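PDB 1VHK: hypothetical protein yqeU from Bacillus subtilis, which probably methylates N3 of a specific uridine of 16S rRNA in the assembled 30S ribosomal subunit, using S-adenosyl-L-methionine as methyl donor. Local coordinates for residues N76-I81 against Y146-P151. Sequence-based numbering, arbitrary orientation.
Sequences NRELPI and YRNEVP
Glu78 OE2 is gripped by two groups of the facing loop: the backbone N of Asn148 donates to its anti lone pair at 2.7 Å, and Arg147 NE comes in from the syn side. Glu149 N adds a weak third bond. Arg147 NE is shared with the other oxygen, OE1, which also accepts from Arg147 NH2 at 2.9 Å through its syn lone pair, so the guanidinium holds the carboxylate side-on, with the two planes turned 44° apart. A bend in the Glu78 chain at chi2 (-55°) brings the carboxylate to the edge of the Arg147 guanidinium, near its plane. Arg147 NH2 also pairs with Glu149 OE2, and bonds from NH1 to the Thr103 carbonyl and from NH2 to that of Ala107 further fix the guanidinium of the buried Arg147.

Asn148 answers in the reverse direction. Its OD1 accepts a nearly straight bond of 2.9 Å from Arg77 N, the donor standing above the carbonyl plane, while ND2 reaches the carbonyls of Gly50 and Glu75. The Asn148 amide stacks on that of Asn76, whose OD1 closes an Asx turn by accepting from Glu78 N. Beyond it, Arg77 runs extended alongside Tyr146, and Tyr146 CD1 lies 3.8 Å from Arg77 CZ, ring edge to guanidinium face; Arg77 NH1 continues to Glu52.

The contact thus ties the linker between strand 64-72 of the PUA-like domain and strand 82-88 of the SPOUT methyltransferase domain to the loop that leads from helix 131-144, closed by a Schellman motif at Tyr146, to strand 152-153, outermost in this chain's parallel sheet.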
# COMPACT_ATOMS: atom_id res chain seq x y z
N ASN A 76 -1.81 11.74 -15.65
CA ASN A 76 -2.47 10.46 -15.52
C ASN A 76 -1.71 9.59 -14.50
O ASN A 76 -0.58 9.20 -14.74
CB ASN A 76 -2.66 9.64 -16.79
CG ASN A 76 -3.52 8.41 -16.43
OD1 ASN A 76 -3.05 7.43 -15.88
ND2 ASN A 76 -4.82 8.56 -16.60
N ARG A 77 -2.44 9.23 -13.45
CA ARG A 77 -1.78 8.47 -12.38
C ARG A 77 -2.31 7.07 -12.27
O ARG A 77 -2.09 6.43 -11.24
CB ARG A 77 -1.86 9.25 -11.07
CG ARG A 77 -1.25 10.63 -11.14
CD ARG A 77 -1.43 11.40 -9.85
NE ARG A 77 -0.89 12.76 -9.89
CZ ARG A 77 -1.52 13.85 -10.30
NH1 ARG A 77 -2.76 13.78 -10.75
NH2 ARG A 77 -0.88 15.03 -10.26
N GLU A 78 -2.93 6.57 -13.33
CA GLU A 78 -3.50 5.22 -13.31
C GLU A 78 -2.47 4.15 -13.60
O GLU A 78 -1.49 4.37 -14.31
CB GLU A 78 -4.70 5.13 -14.24
CG GLU A 78 -5.95 5.85 -13.77
CD GLU A 78 -6.51 5.50 -12.42
OE1 GLU A 78 -6.68 4.30 -12.06
OE2 GLU A 78 -6.80 6.44 -11.63
N LEU A 79 -2.58 3.00 -12.93
CA LEU A 79 -1.67 1.88 -13.22
C LEU A 79 -1.79 1.54 -14.72
O LEU A 79 -2.91 1.51 -15.23
CB LEU A 79 -2.08 0.62 -12.48
CG LEU A 79 -1.57 0.31 -11.10
CD1 LEU A 79 -2.03 -1.10 -10.68
CD2 LEU A 79 -0.07 0.47 -10.97
N PRO A 80 -0.71 1.10 -15.34
CA PRO A 80 -0.76 0.72 -16.74
C PRO A 80 -1.64 -0.47 -16.97
O PRO A 80 -2.05 -0.69 -18.12
CB PRO A 80 0.67 0.40 -17.13
CG PRO A 80 1.48 0.51 -15.91
CD PRO A 80 0.65 1.04 -14.80
N ILE A 81 -1.92 -1.30 -15.97
CA ILE A 81 -2.80 -2.45 -16.22
C ILE A 81 -3.94 -2.45 -15.20
O ILE A 81 -3.73 -1.96 -14.09
CB ILE A 81 -2.07 -3.80 -16.13
CG1 ILE A 81 -1.86 -4.22 -14.69
CG2 ILE A 81 -0.73 -3.76 -16.87
CD1 ILE A 81 -1.27 -5.58 -14.49
N TYR A 146 -5.30 11.06 -5.66
CA TYR A 146 -5.20 11.67 -6.97
C TYR A 146 -5.37 10.65 -8.07
O TYR A 146 -4.65 10.68 -9.07
CB TYR A 146 -3.87 12.43 -7.12
CG TYR A 146 -3.93 13.80 -6.49
CD1 TYR A 146 -3.30 14.89 -7.06
CD2 TYR A 146 -4.72 14.05 -5.38
CE1 TYR A 146 -3.39 16.15 -6.52
CE2 TYR A 146 -4.84 15.30 -4.83
CZ TYR A 146 -4.16 16.36 -5.41
OH TYR A 146 -4.25 17.61 -4.82
N ARG A 147 -6.32 9.75 -7.88
CA ARG A 147 -6.64 8.78 -8.92
C ARG A 147 -7.42 9.54 -10.01
O ARG A 147 -7.92 10.64 -9.76
CB ARG A 147 -7.49 7.65 -8.34
CG ARG A 147 -6.77 6.62 -7.53
CD ARG A 147 -5.85 5.74 -8.37
NE ARG A 147 -6.58 4.81 -9.21
CZ ARG A 147 -7.18 3.70 -8.80
NH1 ARG A 147 -7.15 3.34 -7.53
NH2 ARG A 147 -7.82 2.97 -9.69
N ASN A 148 -7.42 9.02 -11.23
CA ASN A 148 -8.14 9.60 -12.34
C ASN A 148 -9.49 8.89 -12.50
O ASN A 148 -10.25 9.25 -13.39
CB ASN A 148 -7.38 9.48 -13.65
CG ASN A 148 -6.14 10.37 -13.67
OD1 ASN A 148 -5.17 10.03 -12.99
ND2 ASN A 148 -6.19 11.48 -14.40
N GLU A 149 -9.73 7.91 -11.64
CA GLU A 149 -10.92 7.12 -11.60
C GLU A 149 -11.18 6.61 -10.17
O GLU A 149 -10.25 6.38 -9.41
CB GLU A 149 -10.83 5.86 -12.50
CG GLU A 149 -10.07 4.71 -11.88
CD GLU A 149 -10.46 3.32 -12.29
OE1 GLU A 149 -10.48 3.01 -13.50
OE2 GLU A 149 -10.75 2.47 -11.39
N VAL A 150 -12.44 6.32 -9.91
CA VAL A 150 -12.87 5.74 -8.63
C VAL A 150 -13.14 4.25 -8.83
O VAL A 150 -13.95 3.85 -9.67
CB VAL A 150 -14.18 6.42 -8.17
CG1 VAL A 150 -14.69 5.78 -6.90
CG2 VAL A 150 -13.95 7.93 -8.03
N PRO A 151 -12.40 3.41 -8.13
CA PRO A 151 -12.55 1.98 -8.29
C PRO A 151 -13.93 1.50 -7.87
O PRO A 151 -14.48 1.93 -6.87
CB PRO A 151 -11.46 1.36 -7.44
CG PRO A 151 -10.64 2.45 -6.91
CD PRO A 151 -11.34 3.75 -7.17